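Local coordinates for protein putative LacI-family transcriptional regulator (Bacteroides fragilis, PDB 3GBV) that probably regulates transcription as a LacI-family protein, its periplasmic-binding-protein-like domain likely sensing a small-molecule effector, at residues Y55-F58 / V59-Q63; G150-Q153 / Q154-R157; Y97-D101 / S102-D106. One frame throughout, in Å; residues are numbered along the deposited sequence.

The three contacts belong to a two-lobed chain of the periplasmic binding protein type. Contacts 1 and 3 lie in the lobe built on the parallel sheet. Contact 2 opens helix 152-168, which belongs to the other lobe with its mixed sheet. Contacts 2 and 3 meet directly: Q153 NE2 probably hydrogen bonds D101 O at 2.8 Å, and N152 ND2 probably bonds Q103 O at 3.1 Å. Their centres are about 12 Å apart. Contact 1 stands aside, with its centre about 18 Å from that of contact 3 and about 22 Å from that of contact 2. 1,2-Ethanediol, probably from the crystallisation liquor, lies near R157, D101 and F58 and may mark pockets.

Contact 1. Residues Y55-F58 / V59-Q63; sequences YNSF and VATSQ
Y55 and V59 meet one turn apart on the first turns of helix 55-66. The contact between their side chains is a CH-pi interaction. Methyl CG2 of V59 sits over one face of the Y55 ring, 3.6 Å from the centroid and 17° off the ring normal. The methyl is displaced toward the rim, and V59 CG2 is 3.5 Å from both CE1 and CZ of Y55. Y55 carries its ring on a CG trans to the backbone N (chi1 166°), which places the ring beside the next turn, against this methyl. The Y55 ring also packs edge-to-face with Y82. S62 CB lies over one face of the F58 ring, near its rim, 4.2 Å from F58 CZ; this is loose packing. The F58 ring is further packed edge-to-face with Y50.

The backbone bonds are helical i to i+4 pairs. V59 N reaches Y55 O at 2.9 Å, and A60 N and T61 N bond N56 O and S57 O in the same way. S57 N is bonded to D54 OD1, just ahead of the helix.

Side-chain hydroxyls add further bonds to two carbonyls. F58 O accepts from S62 N at 2.8 Å and from T61 OG1 at 3.0 Å, and both donors come from the same face of its plane. With chi1 at 72°, T61 OG1 is placed between N and C, turned back toward that oxygen. V59 O is likewise shared: S62 OG donates to it at 2.7 Å and Q63 N at 2.8 Å.

The hydroxyls of T61 and S62 therefore spend their protons on the helix backbone itself. Two successive carbonyls each take two bonds, while across this contact the two rings meet aliphatic carbon, V59 CG2 and S62 CB.

Contact 2. Residues G150-Q153 / Q154-R157; sequences GSNQ and QESR
S151 is the N-cap of helix 152-168, and its hydroxyl meets the first turn. S151 OG accepts from Q154 N at 3.2 Å in a fairly straight bond (161°). The extended carbon chain of Q154 runs beside S151, with Q154 CG also 3.2 Å from S151 OG. E155 N bonds S151 O at 3.0 Å, and S156 N bonds N152 O at 2.8 Å.

The second group is Q153 with R157. R157 NE donates to Q153 OE1 at 2.8 Å in a bent bond. R157 NE lies in the amide plane of Q153, on a lone pair of OE1, but OE1 sits 32° out of the guanidinium plane. Q153 CG lies over one face of the guanidinium, 3.4 Å from R157 CZ. The bend beyond it (chi2 76°) turns the amide so that OE1 meets R157 NE. The amide NE2 of Q153 has a further partner in Q115 O. S102 OG accepts from Q153 N, so a serine of the first lobe also meets this helix start.

The hydroxyl-to-backbone bond is that of a serine N-cap. It starts the helix of the beta-alpha-beta unit of strand 137-144, helix 152-168 and strand 173-180, as in the periplasmic binding protein fold.

Contact 3. Residues Y97-D101 / S102-D106; sequences YIYID and SQIKD
The Y99 ring packs against I104, and the two side chains cross at about a right angle. They meet at the C-terminal end of strand 97-100 in the parallel sheet, which the chain leaves through a classic gamma turn centred on D101. I104 approaches the ring obliquely. I104 CB lies 3.7 Å from Y99 CE2 and 3.5 Å from Y99 OH, and I104 CD1 is 3.6 Å from the same hydroxyl oxygen. S102 O is also oblique to the ring, and its closest side-chain atom is Y99 CB at 3.5 Å. One face of the Y99 ring takes CD1 of Y97, which stands above the plane near the rim. Y99 CE2 lies at the edge of the Y97 ring, in its plane.

Strand 97-100 bonds to strands 72-75 and 111-114. In the turn that follows, phi and psi of D101 are 74° and -65°. Next comes an extended loop, and the returning chain passes beside the Y99 side chain. The first torsion of Y99 points CG away from its own carbonyl carbon (chi1 -75°), out to I104.

The hydroxyl of Y99 is satisfied further along this loop, by a hydrogen bond with A107 O. Y97 OH bonds the same carbonyl, so two tyrosines of one strand hold A107. The side chain of Y99 also touches T87 of helix 84-93 and P109, while I104 reaches T83. The contact between the strand end and the following loop is buried.

The turn itself is closed by one backbone bond. S102 N donates to I100 O at 2.8 Å, bent as gamma turns require, with the donor standing above the carbonyl plane of I100.

Contact 1. Residues Y55-F58 / V59-Q63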
# COMPACT_ATOMS: atom_id res chain seq x y z
N TYR A 55 -25.58 20.49 -16.55
CA TYR A 55 -26.50 19.44 -16.97
C TYR A 55 -26.67 19.37 -18.47
O TYR A 55 -26.46 18.32 -19.09
CB TYR A 55 -27.88 19.64 -16.33
CG TYR A 55 -28.98 18.82 -16.97
CD1 TYR A 55 -29.17 17.48 -16.62
CD2 TYR A 55 -29.83 19.38 -17.92
CE1 TYR A 55 -30.19 16.72 -17.21
CE2 TYR A 55 -30.85 18.64 -18.51
CZ TYR A 55 -31.02 17.31 -18.15
OH TYR A 55 -32.05 16.61 -18.74
N ASN A 56 -27.09 20.48 -19.06
CA ASN A 56 -27.30 20.54 -20.50
C ASN A 56 -26.05 20.12 -21.26
O ASN A 56 -26.14 19.46 -22.29
CB ASN A 56 -27.74 21.94 -20.90
CG ASN A 56 -29.02 22.37 -20.20
OD1 ASN A 56 -30.11 21.87 -20.50
ND2 ASN A 56 -28.90 23.29 -19.25
N SER A 57 -24.88 20.50 -20.75
CA SER A 57 -23.63 20.15 -21.39
C SER A 57 -23.38 18.65 -21.27
O SER A 57 -23.08 17.98 -22.26
CB SER A 57 -22.46 20.91 -20.76
OG SER A 57 -21.23 20.55 -21.38
N PHE A 58 -23.50 18.14 -20.05
CA PHE A 58 -23.29 16.71 -19.79
C PHE A 58 -24.20 15.86 -20.66
O PHE A 58 -23.78 14.83 -21.20
CB PHE A 58 -23.55 16.37 -18.32
CG PHE A 58 -23.49 14.89 -18.04
CD1 PHE A 58 -22.30 14.20 -18.16
CD2 PHE A 58 -24.65 14.18 -17.75
CE1 PHE A 58 -22.26 12.81 -17.99
CE2 PHE A 58 -24.62 12.79 -17.59
CZ PHE A 58 -23.43 12.11 -17.72
N VAL A 59 -25.46 16.27 -20.80
CA VAL A 59 -26.43 15.55 -21.61
C VAL A 59 -25.95 15.51 -23.06
O VAL A 59 -25.95 14.46 -23.70
CB VAL A 59 -27.81 16.24 -21.56
CG1 VAL A 59 -28.77 15.59 -22.55
CG2 VAL A 59 -28.38 16.17 -20.15
N ALA A 60 -25.55 16.67 -23.58
CA ALA A 60 -25.07 16.77 -24.95
C ALA A 60 -23.90 15.83 -25.22
O ALA A 60 -23.88 15.14 -26.24
CB ALA A 60 -24.67 18.20 -25.26
N THR A 61 -22.93 15.80 -24.32
CA THR A 61 -21.77 14.93 -24.50
C THR A 61 -22.14 13.46 -24.32
O THR A 61 -21.68 12.60 -25.08
CB THR A 61 -20.62 15.27 -23.52
OG1 THR A 61 -20.98 14.86 -22.20
CG2 THR A 61 -20.34 16.77 -23.51
N SER A 62 -22.97 13.17 -23.32
CA SER A 62 -23.38 11.80 -23.04
C SER A 62 -24.17 11.26 -24.23
O SER A 62 -24.01 10.11 -24.61
CB SER A 62 -24.24 11.74 -21.78
OG SER A 62 -25.48 12.38 -21.99
N GLN A 63 -25.02 12.11 -24.79
CA GLN A 63 -25.82 11.76 -25.95
C GLN A 63 -24.88 11.47 -27.12
O GLN A 63 -25.10 10.54 -27.90
CB GLN A 63 -26.75 12.92 -26.31
CG GLN A 63 -27.60 12.68 -27.55
CD GLN A 63 -28.68 11.64 -27.34
OE1 GLN A 63 -29.64 11.88 -26.61
NE2 GLN A 63 -28.52 10.48 -27.97

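Contact 2. Residues G150-Q153 / Q154-R157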
# COMPACT_ATOMS: atom_id res chain seq x y z
N GLY A 150 -20.51 17.25 -5.23
CA GLY A 150 -20.29 16.38 -6.38
C GLY A 150 -19.40 15.14 -6.36
O GLY A 150 -18.37 15.12 -7.05
N SER A 151 -19.80 14.12 -5.61
CA SER A 151 -19.07 12.86 -5.53
C SER A 151 -19.62 11.97 -4.43
O SER A 151 -19.48 12.28 -3.24
CB SER A 151 -17.58 13.11 -5.27
OG SER A 151 -16.88 11.89 -5.09
N ASN A 152 -20.25 10.87 -4.81
CA ASN A 152 -20.79 9.95 -3.81
C ASN A 152 -19.67 9.34 -2.98
O ASN A 152 -19.81 9.16 -1.77
CB ASN A 152 -21.62 8.84 -4.48
CG ASN A 152 -22.95 9.35 -5.01
OD1 ASN A 152 -23.55 10.26 -4.43
ND2 ASN A 152 -23.43 8.76 -6.10
N GLN A 153 -18.55 9.02 -3.63
CA GLN A 153 -17.40 8.46 -2.92
C GLN A 153 -17.01 9.43 -1.81
O GLN A 153 -16.82 9.02 -0.66
CB GLN A 153 -16.22 8.25 -3.89
CG GLN A 153 -14.89 7.88 -3.22
CD GLN A 153 -14.81 6.44 -2.75
OE1 GLN A 153 -14.17 6.14 -1.73
NE2 GLN A 153 -15.44 5.54 -3.49
N GLN A 154 -16.92 10.72 -2.14
CA GLN A 154 -16.55 11.75 -1.17
C GLN A 154 -17.54 11.88 -0.02
O GLN A 154 -17.15 11.89 1.14
CB GLN A 154 -16.42 13.11 -1.86
CG GLN A 154 -15.15 13.25 -2.70
CD GLN A 154 -15.17 14.48 -3.57
OE1 GLN A 154 -15.91 15.42 -3.30
NE2 GLN A 154 -14.36 14.48 -4.62
N GLU A 155 -18.82 11.98 -0.35
CA GLU A 155 -19.88 12.11 0.64
C GLU A 155 -19.88 10.91 1.57
O GLU A 155 -19.91 11.04 2.79
CB GLU A 155 -21.24 12.21 -0.05
CG GLU A 155 -22.41 12.47 0.89
CD GLU A 155 -23.72 11.89 0.38
OE1 GLU A 155 -24.00 12.02 -0.83
OE2 GLU A 155 -24.48 11.30 1.19
N SER A 156 -19.85 9.73 0.98
CA SER A 156 -19.86 8.49 1.73
C SER A 156 -18.64 8.36 2.65
O SER A 156 -18.75 7.90 3.79
CB SER A 156 -19.92 7.33 0.73
OG SER A 156 -20.61 6.23 1.27
N ARG A 157 -17.47 8.77 2.15
CA ARG A 157 -16.25 8.72 2.95
C ARG A 157 -16.46 9.53 4.21
O ARG A 157 -16.04 9.14 5.30
CB ARG A 157 -15.06 9.32 2.18
CG ARG A 157 -14.38 8.39 1.20
CD ARG A 157 -13.36 9.13 0.35
NE ARG A 157 -12.76 8.27 -0.67
CZ ARG A 157 -11.97 8.72 -1.64
NH1 ARG A 157 -11.69 10.02 -1.71
NH2 ARG A 157 -11.44 7.88 -2.52

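Contact 3. Residues Y97-D101 / S102-D106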
# COMPACT_ATOMS: atom_id res chain seq x y z
N TYR A 97 -22.00 -1.04 -19.02
CA TYR A 97 -21.19 0.06 -18.52
C TYR A 97 -20.58 -0.22 -17.15
O TYR A 97 -21.14 -0.94 -16.32
CB TYR A 97 -22.01 1.35 -18.49
CG TYR A 97 -23.20 1.36 -17.57
CD1 TYR A 97 -23.08 1.78 -16.24
CD2 TYR A 97 -24.47 1.03 -18.04
CE1 TYR A 97 -24.19 1.88 -15.42
CE2 TYR A 97 -25.60 1.12 -17.21
CZ TYR A 97 -25.45 1.56 -15.91
OH TYR A 97 -26.56 1.70 -15.12
N ILE A 98 -19.41 0.38 -16.94
CA ILE A 98 -18.67 0.21 -15.70
C ILE A 98 -18.50 1.52 -14.94
O ILE A 98 -18.16 2.55 -15.52
CB ILE A 98 -17.26 -0.36 -16.00
CG1 ILE A 98 -17.38 -1.76 -16.59
CG2 ILE A 98 -16.40 -0.35 -14.73
CD1 ILE A 98 -16.07 -2.34 -17.04
N TYR A 99 -18.76 1.48 -13.63
CA TYR A 99 -18.57 2.65 -12.81
C TYR A 99 -17.19 2.60 -12.17
O TYR A 99 -16.70 1.54 -11.78
CB TYR A 99 -19.59 2.74 -11.67
CG TYR A 99 -21.00 3.14 -12.06
CD1 TYR A 99 -21.24 4.08 -13.07
CD2 TYR A 99 -22.10 2.62 -11.37
CE1 TYR A 99 -22.54 4.48 -13.39
CE2 TYR A 99 -23.40 3.02 -11.68
CZ TYR A 99 -23.62 3.95 -12.68
OH TYR A 99 -24.91 4.33 -12.99
N ILE A 100 -16.56 3.76 -12.08
CA ILE A 100 -15.27 3.87 -11.44
C ILE A 100 -15.40 5.01 -10.45
O ILE A 100 -16.14 5.97 -10.68
CB ILE A 100 -14.14 4.18 -12.43
CG1 ILE A 100 -14.54 5.36 -13.32
CG2 ILE A 100 -13.83 2.96 -13.26
CD1 ILE A 100 -13.47 5.77 -14.32
N ASP A 101 -14.69 4.87 -9.33
CA ASP A 101 -14.68 5.87 -8.27
C ASP A 101 -15.95 5.93 -7.42
O ASP A 101 -15.91 5.64 -6.22
CB ASP A 101 -14.38 7.24 -8.85
CG ASP A 101 -14.04 8.24 -7.79
OD1 ASP A 101 -13.05 7.99 -7.07
OD2 ASP A 101 -14.77 9.25 -7.67
N SER A 102 -17.07 6.31 -8.03
CA SER A 102 -18.34 6.40 -7.31
C SER A 102 -19.36 5.41 -7.87
O SER A 102 -19.36 5.13 -9.07
CB SER A 102 -18.93 7.81 -7.43
OG SER A 102 -18.10 8.79 -6.85
N GLN A 103 -20.22 4.90 -7.00
CA GLN A 103 -21.28 3.99 -7.41
C GLN A 103 -22.55 4.84 -7.45
O GLN A 103 -22.60 5.92 -6.87
CB GLN A 103 -21.49 2.86 -6.38
CG GLN A 103 -20.23 2.18 -5.88
CD GLN A 103 -20.52 1.07 -4.89
OE1 GLN A 103 -21.10 0.04 -5.25
NE2 GLN A 103 -20.13 1.27 -3.63
N ILE A 104 -23.56 4.35 -8.17
CA ILE A 104 -24.85 5.02 -8.27
C ILE A 104 -25.83 3.88 -7.99
O ILE A 104 -26.29 3.19 -8.89
CB ILE A 104 -25.10 5.61 -9.69
CG1 ILE A 104 -24.12 6.77 -9.96
CG2 ILE A 104 -26.54 6.11 -9.81
CD1 ILE A 104 -24.32 7.47 -11.29
N LYS A 105 -26.10 3.68 -6.70
CA LYS A 105 -26.97 2.63 -6.21
C LYS A 105 -28.26 2.34 -6.96
O LYS A 105 -28.57 1.18 -7.23
CB LYS A 105 -27.29 2.89 -4.73
CG LYS A 105 -26.08 2.73 -3.81
CD LYS A 105 -25.65 1.27 -3.73
CE LYS A 105 -24.31 1.12 -3.05
NZ LYS A 105 -24.30 1.84 -1.75
N ASP A 106 -29.01 3.38 -7.32
CA ASP A 106 -30.27 3.16 -8.03
C ASP A 106 -30.07 2.78 -9.50
O ASP A 106 -31.04 2.62 -10.23
CB ASP A 106 -31.15 4.41 -7.94
CG ASP A 106 -30.63 5.55 -8.78
OD1 ASP A 106 -29.44 5.93 -8.62
OD2 ASP A 106 -31.40 6.08 -9.61